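PDB 2PG0: acyl-CoA dehydrogenase from Geobacillus kaustophilus, which probably uses FAD to dehydrogenate acyl chains at the alpha-beta position, introducing a double bond. Local coordinates for residues A[174-179]-A[186-191]. Sequence-based numbering, arbitrary orientation.
Sequences CKTDPQ and GISLLV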
loop_
_atom_site.group_PDB
_atom_site.type_symbol
_atom_site.label_atom_id
_atom_site.label_comp_id
_atom_site.label_asym_id
_atom_site.label_seq_id
_atom_site.Cartn_x
_atom_site.Cartn_y
_atom_site.Cartn_z
ATOM N N CYS A 174 -18.829 -10.441 -34.065
ATOM C CA CYS A 174 -20.273 -10.671 -34.061
ATOM C C CYS A 174 -20.592 -12.158 -34.004
ATOM O O CYS A 174 -19.738 -12.992 -34.290
ATOM C CB CYS A 174 -20.911 -10.043 -35.297
ATOM S SG CYS A 174 -20.066 -10.495 -36.806
ATOM N N LYS A 175 -21.821 -12.487 -33.617
ATOM C CA LYS A 175 -22.231 -13.881 -33.564
ATOM C C LYS A 175 -22.910 -14.295 -34.867
ATOM O O LYS A 175 -24.041 -13.899 -35.147
ATOM C CB LYS A 175 -23.120 -14.152 -32.345
ATOM C CG LYS A 175 -22.369 -14.087 -31.011
ATOM C CD LYS A 175 -22.966 -15.044 -29.986
ATOM C CE LYS A 175 -22.291 -14.916 -28.621
ATOM N NZ LYS A 175 -20.852 -15.279 -28.673
ATOM N N THR A 176 -22.183 -15.064 -35.674
ATOM C CA THR A 176 -22.737 -15.657 -36.894
ATOM C C THR A 176 -23.586 -16.898 -36.578
ATOM O O THR A 176 -24.421 -17.316 -37.386
ATOM C CB THR A 176 -21.636 -16.012 -37.911
ATOM O OG1 THR A 176 -20.531 -16.624 -37.233
ATOM C CG2 THR A 176 -21.157 -14.757 -38.635
ATOM N N ASP A 177 -23.365 -17.474 -35.398
ATOM C CA ASP A 177 -24.214 -18.537 -34.866
ATOM C C ASP A 177 -24.423 -18.318 -33.365
ATOM O O ASP A 177 -23.596 -18.742 -32.557
ATOM C CB ASP A 177 -23.606 -19.916 -35.145
ATOM C CG ASP A 177 -24.484 -21.070 -34.645
ATOM O OD1 ASP A 177 -25.646 -20.840 -34.223
ATOM O OD2 ASP A 177 -24.000 -22.221 -34.680
ATOM N N PRO A 178 -25.533 -17.653 -32.989
ATOM C CA PRO A 178 -25.818 -17.359 -31.579
ATOM C C PRO A 178 -26.110 -18.604 -30.742
ATOM O O PRO A 178 -26.004 -18.553 -29.513
ATOM C CB PRO A 178 -27.070 -16.470 -31.642
ATOM C CG PRO A 178 -27.188 -16.037 -33.062
ATOM C CD PRO A 178 -26.590 -17.136 -33.873
ATOM N N GLN A 179 -26.467 -19.706 -31.400
ATOM C CA GLN A 179 -26.856 -20.935 -30.705
ATOM C C GLN A 179 -25.693 -21.911 -30.492
ATOM O O GLN A 179 -25.876 -22.967 -29.883
ATOM C CB GLN A 179 -28.010 -21.634 -31.440
ATOM C CG GLN A 179 -29.242 -20.758 -31.691
ATOM C CD GLN A 179 -29.883 -20.240 -30.409
ATOM O OE1 GLN A 179 -30.070 -20.985 -29.443
ATOM N NE2 GLN A 179 -30.230 -18.957 -30.401
ATOM N N GLY A 186 -19.410 -19.391 -31.814
ATOM C CA GLY A 186 -20.323 -18.723 -32.733
ATOM C C GLY A 186 -19.867 -17.335 -33.150
ATOM O O GLY A 186 -20.607 -16.617 -33.820
ATOM N N ILE A 187 -18.649 -16.963 -32.756
ATOM C CA ILE A 187 -18.112 -15.627 -33.031
ATOM C C ILE A 187 -17.247 -15.596 -34.295
ATOM O O ILE A 187 -16.432 -16.489 -34.535
ATOM C CB ILE A 187 -17.313 -15.050 -31.826
ATOM C CG1 ILE A 187 -18.207 -14.927 -30.588
ATOM C CG2 ILE A 187 -16.710 -13.683 -32.172
ATOM C CD1 ILE A 187 -17.450 -14.571 -29.299
ATOM N N SER A 188 -17.444 -14.547 -35.090
ATOM C CA SER A 188 -16.689 -14.319 -36.311
ATOM C C SER A 188 -16.240 -12.873 -36.378
ATOM O O SER A 188 -16.834 -12.006 -35.736
ATOM C CB SER A 188 -17.557 -14.628 -37.528
ATOM O OG SER A 188 -17.943 -15.990 -37.536
ATOM N N LEU A 189 -15.195 -12.616 -37.156
ATOM C CA LEU A 189 -14.755 -11.248 -37.417
ATOM C C LEU A 189 -15.207 -10.815 -38.805
ATOM O O LEU A 189 -14.978 -11.510 -39.787
ATOM C CB LEU A 189 -13.237 -11.102 -37.250
ATOM C CG LEU A 189 -12.658 -11.479 -35.878
ATOM C CD1 LEU A 189 -11.165 -11.175 -35.819
ATOM C CD2 LEU A 189 -13.407 -10.792 -34.730
ATOM N N LEU A 190 -15.869 -9.667 -38.864
ATOM C CA LEU A 190 -16.410 -9.143 -40.106
ATOM C C LEU A 190 -15.960 -7.691 -40.281
ATOM O O LEU A 190 -16.143 -6.867 -39.386
ATOM C CB LEU A 190 -17.938 -9.256 -40.075
ATOM C CG LEU A 190 -18.802 -8.879 -41.280
ATOM C CD1 LEU A 190 -18.496 -9.755 -42.490
ATOM C CD2 LEU A 190 -20.264 -8.999 -40.902
ATOM N N VAL A 191 -15.354 -7.386 -41.425
ATOM C CA VAL A 191 -14.915 -6.017 -41.708
ATOM C C VAL A 191 -16.097 -5.177 -42.194
ATOM O O VAL A 191 -16.748 -5.520 -43.189
ATOM C CB VAL A 191 -13.754 -5.986 -42.744
ATOM C CG1 VAL A 191 -13.380 -4.548 -43.100
ATOM C CG2 VAL A 191 -12.546 -6.749 -42.219
#
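Cys174 and Ser188 form an antiparallel hydrogen-bonded pair of this beta hairpin, Cys174 N giving to Ser188 O at 3.0 Å and Ser188 N returning to Cys174 O at 2.9 Å, both bonds nearly straight. Next comes the non-hydrogen-bonded pair Lys175-Ile187; past it the chain of residues 176-177 turns about Gly186 O: Asp177 N reaches it at 3.3 Å in the carbonyl plane, on a lone pair, while Thr176 N makes a weak, bent bond. Glycine suits position 186, because a CB would collide with Asp177 O. Small hydroxyl residues suit the face that Cys174 shares with Ser188, where Thr176 OG1 meets Ser188 OG at 2.7 Å and either may be the donor; with chi1 43°, OG1 sits between its backbone N and carbonyl carbon, and CG2 lies alongside Ser188. A valine in place of Thr176 would probably cost Ser188 OG this partner, though its bond with Gly235 N could remain. On the other face, Lys175 bends at chi2 and chi4 to bring NZ 3.3 Å from Ile187 CG1, and NZ hydrogen-bonds to the carbonyl oxygens of Ala139 and Pro183, so the charged end is satisfied although it lies against an isoleucine. Ile187 packs on Phe238 of helix 237-273, whereas Cys174, its SG near Leu190 CB, touches Ala145 of strand 144-148, and Leu190 rests on strand 151-161.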